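Putative aminomethyltransferase (Leptospirillum rubarum, PDB 3TTG) is a putative aminomethyltransferase with a folate-binding domain like that of the glycine cleavage T-protein, and probably binds a folate, its reaction and substrate being unestablished. Local coordinates at residues L172-S177 with G185-L190; H33-L38 with G142-S147; L75-F80 with D90-N95. All coordinates share one frame; numbering follows the deposited sequence. Where two conformers were deposited one is given.

Interaction 1 (L172-S177 with G185-L190)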
loop_
_atom_site.group_PDB
_atom_site.type_symbol
_atom_site.label_atom_id
_atom_site.label_comp_id
_atom_site.label_asym_id
_atom_site.label_seq_id
_atom_site.Cartn_x
_atom_site.Cartn_y
_atom_site.Cartn_z
ATOM N N LEU A 172 -4.881 -7.473 10.203
ATOM C CA LEU A 172 -4.670 -7.637 8.776
ATOM C C LEU A 172 -3.217 -8.035 8.576
ATOM O O LEU A 172 -2.320 -7.222 8.914
ATOM C CB LEU A 172 -4.920 -6.344 7.989
ATOM C CG LEU A 172 -6.358 -5.776 7.837
ATOM C CD1 LEU A 172 -7.019 -5.560 9.188
ATOM C CD2 LEU A 172 -6.327 -4.452 7.096
ATOM N N ILE A 173 -2.959 -9.189 7.961
ATOM C CA ILE A 173 -1.596 -9.547 7.575
ATOM C C ILE A 173 -1.598 -9.463 6.085
ATOM O O ILE A 173 -2.314 -10.220 5.435
ATOM C CB ILE A 173 -1.058 -10.884 8.067
ATOM C CG1 ILE A 173 -1.296 -11.135 9.553
ATOM C CG2 ILE A 173 0.424 -11.008 7.713
ATOM C CD1 ILE A 173 -0.749 -10.223 10.433
ATOM N N HIS A 174 -0.832 -8.550 5.540
ATOM C CA HIS A 174 -0.817 -8.353 4.096
ATOM C C HIS A 174 -0.272 -9.584 3.368
ATOM O O HIS A 174 0.583 -10.322 3.899
ATOM C CB HIS A 174 0.089 -7.157 3.708
ATOM C CG HIS A 174 -0.342 -5.792 4.145
ATOM N ND1 HIS A 174 0.121 -4.664 3.505
ATOM C CD2 HIS A 174 -1.091 -5.404 5.204
ATOM C CE1 HIS A 174 -0.353 -3.629 4.194
ATOM N NE2 HIS A 174 -1.099 -4.029 5.205
ATOM N N PRO A 175 -0.587 -9.729 2.085
ATOM C CA PRO A 175 0.176 -10.704 1.270
ATOM C C PRO A 175 1.637 -10.297 1.240
ATOM O O PRO A 175 1.953 -9.094 1.293
ATOM C CB PRO A 175 -0.453 -10.598 -0.125
ATOM C CG PRO A 175 -1.298 -9.441 -0.106
ATOM C CD PRO A 175 -1.547 -8.969 1.273
ATOM N N THR A 176 2.548 -11.272 1.204
ATOM C CA THR A 176 3.983 -10.939 1.198
ATOM C C THR A 176 4.399 -10.412 -0.203
ATOM O O THR A 176 5.326 -9.633 -0.248
ATOM C CB THR A 176 4.796 -12.113 1.656
ATOM O OG1 THR A 176 4.465 -13.223 0.813
ATOM C CG2 THR A 176 4.522 -12.442 3.136
ATOM N N SER A 177 3.630 -10.694 -1.287
ATOM C CA SER A 177 3.917 -10.185 -2.638
ATOM C C SER A 177 3.099 -8.961 -2.939
ATOM O O SER A 177 1.901 -8.898 -2.618
ATOM C CB SER A 177 3.684 -11.248 -3.714
ATOM O OG SER A 177 4.691 -12.219 -3.509
ATOM N N GLY A 185 8.169 -8.522 2.087
ATOM C CA GLY A 185 8.271 -8.876 3.491
ATOM C C GLY A 185 6.965 -8.768 4.247
ATOM O O GLY A 185 5.927 -8.408 3.677
ATOM N N LEU A 186 7.014 -9.076 5.549
ATOM C CA LEU A 186 5.815 -9.058 6.362
ATOM C C LEU A 186 5.347 -7.644 6.753
ATOM O O LEU A 186 6.147 -6.770 7.125
ATOM C CB LEU A 186 6.015 -9.886 7.644
ATOM C CG LEU A 186 6.074 -11.373 7.396
ATOM C CD1 LEU A 186 6.844 -12.069 8.532
ATOM C CD2 LEU A 186 4.671 -11.960 7.223
ATOM N N GLN A 187 4.037 -7.473 6.720
ATOM C CA GLN A 187 3.330 -6.231 7.176
ATOM C C GLN A 187 2.051 -6.593 7.857
ATOM O O GLN A 187 1.263 -7.335 7.279
ATOM C CB GLN A 187 3.000 -5.291 6.047
ATOM C CG GLN A 187 4.162 -4.774 5.263
ATOM C CD GLN A 187 3.682 -3.945 4.109
ATOM O OE1 GLN A 187 3.449 -4.455 2.990
ATOM N NE2 GLN A 187 3.548 -2.656 4.330
ATOM N N ALA A 188 1.872 -6.180 9.102
ATOM C CA ALA A 188 0.638 -6.421 9.803
ATOM C C ALA A 188 0.069 -5.122 10.340
ATOM O O ALA A 188 0.812 -4.263 10.834
ATOM C CB ALA A 188 0.854 -7.388 10.942
ATOM N N ASP A 189 -1.251 -4.961 10.197
ATOM C CA ASP A 189 -1.983 -3.805 10.706
ATOM C C ASP A 189 -2.943 -4.258 11.773
ATOM O O ASP A 189 -3.863 -5.039 11.515
ATOM C CB ASP A 189 -2.739 -3.094 9.633
ATOM C CG ASP A 189 -1.890 -2.748 8.414
ATOM O OD1 ASP A 189 -0.675 -2.404 8.591
ATOM O OD2 ASP A 189 -2.399 -2.890 7.301
ATOM N N LEU A 190 -2.771 -3.721 12.939
ATOM C CA LEU A 190 -3.587 -4.075 14.081
ATOM C C LEU A 190 -4.586 -2.959 14.349
ATOM O O LEU A 190 -4.155 -1.848 14.597
ATOM C CB LEU A 190 -2.703 -4.274 15.323
ATOM C CG LEU A 190 -1.741 -5.447 15.391
ATOM C CD1 LEU A 190 -0.684 -5.390 14.302
ATOM C CD2 LEU A 190 -0.997 -5.452 16.729
HETATM O O HOH W 1 2.836 -9.467 5.057
HETATM O O HOH W 2 1.416 -4.109 1.040
HETATM O O HOH W 3 3.525 -7.502 3.045
#
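D189 OD2 takes the ring N-H of H174, with H174 NE2 2.7 Å from D189 OD2. The carboxylate oxygen lies in the plane of the imidazole, whereas the donor comes to the syn side of the carboxylate and stands 32° out of its plane; the two flat groups are turned nearly at right angles. On the far edge of the ring, H174 ND1 and Q187 OE1 both bond to water 2, each at 2.8 Å, the water donating to the amide oxygen. Q187 lays its CB over one face of the imidazole as a CH-pi contact, 3.9 Å from Q187 CB to the H174 ring centroid. With Q187 CG anti to the carbonyl carbon (chi1 -60°), the amide is carried round beside ND1, its plane tilted 52° to the ring. The imidazole is thus held by a carboxylate and a water at its edge and by aliphatic carbon on a face, and W92 meets it from outside the two segments.

The backbones run antiparallel here, adjoining strands of a mixed sheet in the folate-binding domain. L172 and D189 form a hydrogen-bonded pair, and H174 N bonds to Q187 O at 3.0 Å. Water 1 bridges H174 O and Q187 N. On the sheet face carrying I173 and A188 the packing is tight: I173 CD1 comes within 3.3 Å of A188 CB, shorter than usual van der Waals contact. Helix 145-152 lies against this face, with L149 touching I173 and T145 touching A188.

Interaction 2 (H33-L38 with G142-S147)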
loop_
_atom_site.group_PDB
_atom_site.type_symbol
_atom_site.label_atom_id
_atom_site.label_comp_id
_atom_site.label_asym_id
_atom_site.label_seq_id
_atom_site.Cartn_x
_atom_site.Cartn_y
_atom_site.Cartn_z
ATOM N N HIS A 33 14.343 -3.998 9.008
ATOM C CA HIS A 33 14.606 -4.996 7.967
ATOM C C HIS A 33 15.150 -6.309 8.536
ATOM O O HIS A 33 14.905 -7.349 7.963
ATOM C CB HIS A 33 15.620 -4.444 6.920
ATOM C CG HIS A 33 15.066 -3.401 6.029
ATOM N ND1 HIS A 33 14.148 -3.700 5.052
ATOM C CD2 HIS A 33 15.344 -2.087 5.976
ATOM C CE1 HIS A 33 13.916 -2.563 4.409
ATOM N NE2 HIS A 33 14.579 -1.556 4.965
ATOM N N LYS A 34 15.868 -6.261 9.652
ATOM C CA LYS A 34 16.481 -7.442 10.262
ATOM C C LYS A 34 15.583 -8.073 11.347
ATOM O O LYS A 34 15.608 -9.283 11.511
ATOM C CB LYS A 34 17.842 -7.043 10.868
ATOM C CG LYS A 34 18.800 -8.213 11.106
ATOM C CD LYS A 34 19.902 -7.893 12.146
ATOM C CE LYS A 34 19.690 -8.564 13.492
ATOM N NZ LYS A 34 20.660 -8.077 14.516
ATOM N N LYS A 35 14.888 -7.258 12.140
ATOM C CA LYS A 35 14.012 -7.744 13.219
ATOM C C LYS A 35 12.570 -7.319 12.949
ATOM O O LYS A 35 11.799 -8.052 12.312
ATOM C CB LYS A 35 14.539 -7.241 14.576
ATOM C CG LYS A 35 15.964 -7.784 14.866
ATOM C CD LYS A 35 16.297 -7.913 16.336
ATOM C CE LYS A 35 17.782 -7.830 16.597
ATOM N NZ LYS A 35 18.110 -7.868 18.048
ATOM N N PHE A 36 12.174 -6.177 13.449
ATOM C CA PHE A 36 10.836 -5.657 13.195
ATOM C C PHE A 36 10.786 -4.205 13.575
ATOM O O PHE A 36 11.606 -3.732 14.369
ATOM C CB PHE A 36 9.704 -6.455 13.915
ATOM C CG PHE A 36 9.662 -6.273 15.418
ATOM C CD1 PHE A 36 8.900 -5.262 15.994
ATOM C CD2 PHE A 36 10.425 -7.071 16.248
ATOM C CE1 PHE A 36 8.900 -5.075 17.373
ATOM C CE2 PHE A 36 10.428 -6.870 17.622
ATOM C CZ PHE A 36 9.647 -5.892 18.170
ATOM N N GLY A 37 9.832 -3.528 12.964
ATOM C CA GLY A 37 9.572 -2.130 13.190
ATOM C C GLY A 37 8.141 -1.988 13.612
ATOM O O GLY A 37 7.263 -2.690 13.111
ATOM N N LEU A 38 7.906 -1.037 14.481
ATOM C CA LEU A 38 6.595 -0.679 15.029
ATOM C C LEU A 38 6.296 0.764 14.661
ATOM O O LEU A 38 7.178 1.630 14.799
ATOM C CB LEU A 38 6.714 -0.886 16.545
ATOM C CG LEU A 38 5.587 -0.486 17.429
ATOM C CD1 LEU A 38 4.322 -1.214 17.066
ATOM C CD2 LEU A 38 5.935 -0.764 18.833
ATOM N N GLY A 142 8.445 -6.225 9.034
ATOM C CA GLY A 142 9.684 -6.970 9.171
ATOM C C GLY A 142 9.566 -8.429 9.507
ATOM O O GLY A 142 8.476 -8.917 9.822
ATOM N N PRO A 143 10.727 -9.126 9.426
ATOM C CA PRO A 143 10.729 -10.596 9.511
ATOM C C PRO A 143 10.196 -11.216 10.796
ATOM O O PRO A 143 9.747 -12.365 10.748
ATOM C CB PRO A 143 12.212 -10.971 9.312
ATOM C CG PRO A 143 12.972 -9.741 9.416
ATOM C CD PRO A 143 12.061 -8.619 9.051
ATOM N N GLU A 144 10.239 -10.487 11.923
ATOM C CA GLU A 144 9.751 -11.000 13.206
ATOM C C GLU A 144 8.314 -10.544 13.524
ATOM O O GLU A 144 7.859 -10.751 14.638
ATOM C CB GLU A 144 10.724 -10.576 14.320
ATOM C CG GLU A 144 12.086 -11.247 14.176
ATOM C CD GLU A 144 13.151 -10.811 15.167
ATOM O OE1 GLU A 144 12.804 -10.165 16.183
ATOM O OE2 GLU A 144 14.344 -11.108 14.916
ATOM N N THR A 145 7.583 -9.951 12.562
ATOM C CA THR A 145 6.217 -9.504 12.771
ATOM C C THR A 145 5.317 -10.593 13.357
ATOM O O THR A 145 4.550 -10.287 14.267
ATOM C CB THR A 145 5.602 -9.020 11.418
ATOM O OG1 THR A 145 6.281 -7.832 11.079
ATOM C CG2 THR A 145 4.079 -8.755 11.479
ATOM N N ILE A 146 5.358 -11.828 12.812
ATOM C CA ILE A 146 4.471 -12.877 13.330
ATOM C C ILE A 146 4.800 -13.186 14.807
ATOM O O ILE A 146 3.883 -13.402 15.592
ATOM C CB ILE A 146 4.480 -14.181 12.488
ATOM C CG1 ILE A 146 4.190 -13.938 10.997
ATOM C CG2 ILE A 146 3.515 -15.231 13.094
ATOM C CD1 ILE A 146 2.943 -13.263 10.714
ATOM N N SER A 147 6.094 -13.229 15.181
ATOM C CA SER A 147 6.501 -13.522 16.569
ATOM C C SER A 147 5.952 -12.470 17.531
ATOM O O SER A 147 5.570 -12.809 18.644
ATOM C CB SER A 147 8.028 -13.620 16.710
ATOM O OG SER A 147 8.662 -12.363 16.906
#
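The F36 ring meets the E144 carboxylate at its edge: E144 OE1 lies in the plane of the ring, 3.9 Å from F36 CD2, and the two flat groups are inclined at 48°. F36 CG sits between the backbone N and the carbonyl carbon (chi1 71°), which swings the ring round beside the glutamate. E144 runs alongside K35, the two side chains pointing the same way, with E144 OE2 3.7 Å from K35 CG. The charged ends do not meet, K35 NZ standing 5.9 Å from E144 OE2, so any attraction between them is probably weak and long-range. The direct bond is from the backbone, E144 N to K35 O at 2.9 Å. With an alanine here in place of E144, the K35 methylenes and the F36 ring edge would probably lose the side chain that lies against them, opening a gap. P143 CD packs 3.3 Å from H33 O, over the end of the helix. G142 is tightly placed, as a CB there would clash with K35 O. G142 O receives both T145 N and T145 OG1, closing a type I turn ahead of helix 145-152. The contact therefore joins the link between helix 29-34 and strand 37-39 to the one from strand 135-141 into helix 145-152, with F36 resting on T208 of helix 197-211.

Interaction 3 (L75-F80 with D90-N95)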
loop_
_atom_site.group_PDB
_atom_site.type_symbol
_atom_site.label_atom_id
_atom_site.label_comp_id
_atom_site.label_asym_id
_atom_site.label_seq_id
_atom_site.Cartn_x
_atom_site.Cartn_y
_atom_site.Cartn_z
ATOM N N LEU A 75 -7.509 -12.137 3.453
ATOM C CA LEU A 75 -7.459 -10.738 3.146
ATOM C C LEU A 75 -7.196 -10.594 1.650
ATOM O O LEU A 75 -6.362 -11.311 1.121
ATOM C CB LEU A 75 -6.339 -10.085 3.924
ATOM C CG LEU A 75 -6.308 -8.573 3.931
ATOM C CD1 LEU A 75 -7.329 -8.036 4.825
ATOM C CD2 LEU A 75 -4.957 -8.107 4.395
ATOM N N SER A 76 -7.815 -9.632 1.005
ATOM C CA SER A 76 -7.503 -9.356 -0.402
ATOM C C SER A 76 -7.312 -7.864 -0.600
ATOM O O SER A 76 -7.694 -7.066 0.264
ATOM C CB SER A 76 -8.620 -9.886 -1.287
ATOM O OG SER A 76 -9.698 -9.013 -1.072
ATOM N N TYR A 77 -6.505 -7.510 -1.595
ATOM C CA TYR A 77 -6.282 -6.158 -1.993
ATOM C C TYR A 77 -7.207 -5.869 -3.172
ATOM O O TYR A 77 -7.420 -6.744 -4.025
ATOM C CB TYR A 77 -4.858 -6.004 -2.435
ATOM C CG TYR A 77 -4.447 -4.589 -2.676
ATOM C CD1 TYR A 77 -4.371 -3.687 -1.635
ATOM C CD2 TYR A 77 -3.994 -4.184 -3.920
ATOM C CE1 TYR A 77 -3.892 -2.405 -1.829
ATOM C CE2 TYR A 77 -3.521 -2.903 -4.130
ATOM C CZ TYR A 77 -3.494 -2.003 -3.091
ATOM O OH TYR A 77 -2.999 -0.746 -3.326
ATOM N N SER A 78 -7.734 -4.699 -3.212
ATOM C CA SER A 78 -8.560 -4.264 -4.348
ATOM C C SER A 78 -8.381 -2.814 -4.642
ATOM O O SER A 78 -8.117 -2.013 -3.743
ATOM C CB SER A 78 -10.042 -4.482 -4.053
ATOM O OG SER A 78 -10.845 -4.318 -5.220
ATOM N N PHE A 79 -8.658 -2.459 -5.888
ATOM C CA PHE A 79 -8.885 -1.106 -6.309
ATOM C C PHE A 79 -10.379 -0.852 -6.457
ATOM O O PHE A 79 -11.187 -1.770 -6.611
ATOM C CB PHE A 79 -8.193 -0.805 -7.656
ATOM C CG PHE A 79 -6.717 -0.788 -7.556
ATOM C CD1 PHE A 79 -6.060 0.251 -6.913
ATOM C CD2 PHE A 79 -5.963 -1.846 -8.034
ATOM C CE1 PHE A 79 -4.684 0.227 -6.763
ATOM C CE2 PHE A 79 -4.589 -1.876 -7.854
ATOM C CZ PHE A 79 -3.956 -0.821 -7.277
ATOM N N PHE A 80 -10.710 0.421 -6.453
ATOM C CA PHE A 80 -12.018 0.972 -6.812
ATOM C C PHE A 80 -11.721 1.940 -7.911
ATOM O O PHE A 80 -11.006 2.942 -7.715
ATOM C CB PHE A 80 -12.735 1.597 -5.619
ATOM C CG PHE A 80 -13.091 0.574 -4.568
ATOM C CD1 PHE A 80 -14.369 0.048 -4.500
ATOM C CD2 PHE A 80 -12.110 0.026 -3.749
ATOM C CE1 PHE A 80 -14.679 -0.927 -3.580
ATOM C CE2 PHE A 80 -12.421 -0.958 -2.842
ATOM C CZ PHE A 80 -13.687 -1.442 -2.776
ATOM N N ASP A 90 -7.699 2.400 -3.133
ATOM C CA ASP A 90 -7.325 1.030 -2.907
ATOM C C ASP A 90 -7.989 0.660 -1.563
ATOM O O ASP A 90 -8.459 1.529 -0.866
ATOM C CB ASP A 90 -5.809 0.773 -2.946
ATOM C CG ASP A 90 -5.008 1.364 -1.792
ATOM O OD1 ASP A 90 -5.594 2.036 -0.962
ATOM O OD2 ASP A 90 -3.833 1.039 -1.664
ATOM N N ALA A 91 -8.153 -0.599 -1.274
ATOM C CA ALA A 91 -8.643 -1.058 0.031
ATOM C C ALA A 91 -8.136 -2.464 0.341
ATOM O O ALA A 91 -8.048 -3.292 -0.564
ATOM C CB ALA A 91 -10.175 -1.053 0.059
ATOM N N TRP A 92 -7.982 -2.767 1.615
ATOM C CA TRP A 92 -7.811 -4.114 2.129
ATOM C C TRP A 92 -9.209 -4.581 2.424
ATOM O O TRP A 92 -10.010 -3.812 3.000
ATOM C CB TRP A 92 -6.888 -4.177 3.355
ATOM C CG TRP A 92 -5.499 -3.765 3.034
ATOM C CD1 TRP A 92 -4.912 -2.570 3.309
ATOM C CD2 TRP A 92 -4.582 -4.477 2.182
ATOM N NE1 TRP A 92 -3.678 -2.496 2.703
ATOM C CE2 TRP A 92 -3.435 -3.669 2.037
ATOM C CE3 TRP A 92 -4.575 -5.768 1.628
ATOM C CZ2 TRP A 92 -2.305 -4.089 1.327
ATOM C CZ3 TRP A 92 -3.478 -6.161 0.862
ATOM C CH2 TRP A 92 -2.336 -5.340 0.758
ATOM N N CYS A 93 -9.525 -5.817 2.035
ATOM C CA CYS A 93 -10.862 -6.384 2.137
ATOM C C CYS A 93 -10.827 -7.698 2.912
ATOM O O CYS A 93 -10.102 -8.621 2.532
ATOM C CB CYS A 93 -11.474 -6.593 0.749
ATOM S SG CYS A 93 -11.233 -5.218 -0.412
ATOM N N GLY A 94 -11.671 -7.791 3.931
ATOM C CA GLY A 94 -11.824 -8.977 4.757
ATOM C C GLY A 94 -13.272 -9.365 4.948
ATOM O O GLY A 94 -14.156 -8.556 4.741
ATOM N N ASN A 95 -13.531 -10.586 5.381
ATOM C CA ASN A 95 -14.877 -11.087 5.699
ATOM C C ASN A 95 -14.936 -11.511 7.147
ATOM O O ASN A 95 -14.021 -12.182 7.611
ATOM C CB ASN A 95 -15.235 -12.303 4.842
ATOM C CG ASN A 95 -15.094 -12.082 3.371
ATOM O OD1 ASN A 95 -16.062 -11.778 2.670
ATOM N ND2 ASN A 95 -13.884 -12.232 2.870
#
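Y77 reaches across the hairpin to W92 and D90. Its CB lies 3.6 Å from W92 CZ3. Y77 CG is anti to its own backbone N (chi1 -171°), which carries the ring across the indole, where Y77 CD1 stands over one face of W92, near the rim and 3.5 Å from W92 CH2. The ring planes make 49°, an oblique meeting that is neither a stack nor edge-to-face. Further out, Y77 CE1 and CZ both come near OD2 and CB of D90, and at the tip Y77 OH donates to D90 OD2 at 2.6 Å. The bond uses the anti lone pair of the carboxylate oxygen, which lies near the plane of the phenol ring, while the carboxylate plane is turned 82° from that ring. On the tryptophan, L75 adds its branch CD2, 3.6 Å from W92 CE3.

Beneath these side chains runs the ladder of a beta hairpin, strands 75-81 and 87-96, with 75-81 the outermost strand of a five-stranded antiparallel sheet within this chain, in the folate-binding domain. S76 pairs with C93 and S78 with A91 as hydrogen-bonded pairs, with C93 N to S76 O and A91 N to S78 O both at 2.8 Å. Y77 and W92 face each other in the non-hydrogen-bonded pair between them. On the opposite face F80 CE2 packs 3.7 Å from the methyl group A91 CB. S76 OG and S78 OG turn to Q70 and Q65.

D90 OD1 makes a salt bridge with R45 while D90 OD2 takes the phenol, so both carboxylate oxygens have partners and the rotation of the group is fixed.

How the interactions relate
Interactions 1 and 3 are buried, whereas interaction 2 is partly buried and has charged residues at its border. Interactions 1 and 2 reach the same mixed sheet and meet directly: L186 O lies 3.0 Å from G142 N, probably a hydrogen bond, and A188 CB packs 3.5 Å from T145 CG2. Interaction 3 belongs to another sheet, but W92 packs directly against interaction 1, with W92 CZ2 3.3 Å from H174 ND1. Interactions 2 and 3 do not touch, their nearest atoms being about 11 Å apart. Ladder bonds and buried carboxylates mark interactions 1 and 3; interaction 2, at the links between helix and strand, has one backbone bond between its segments and otherwise mainly carbon against carbonyl and carboxylate oxygens.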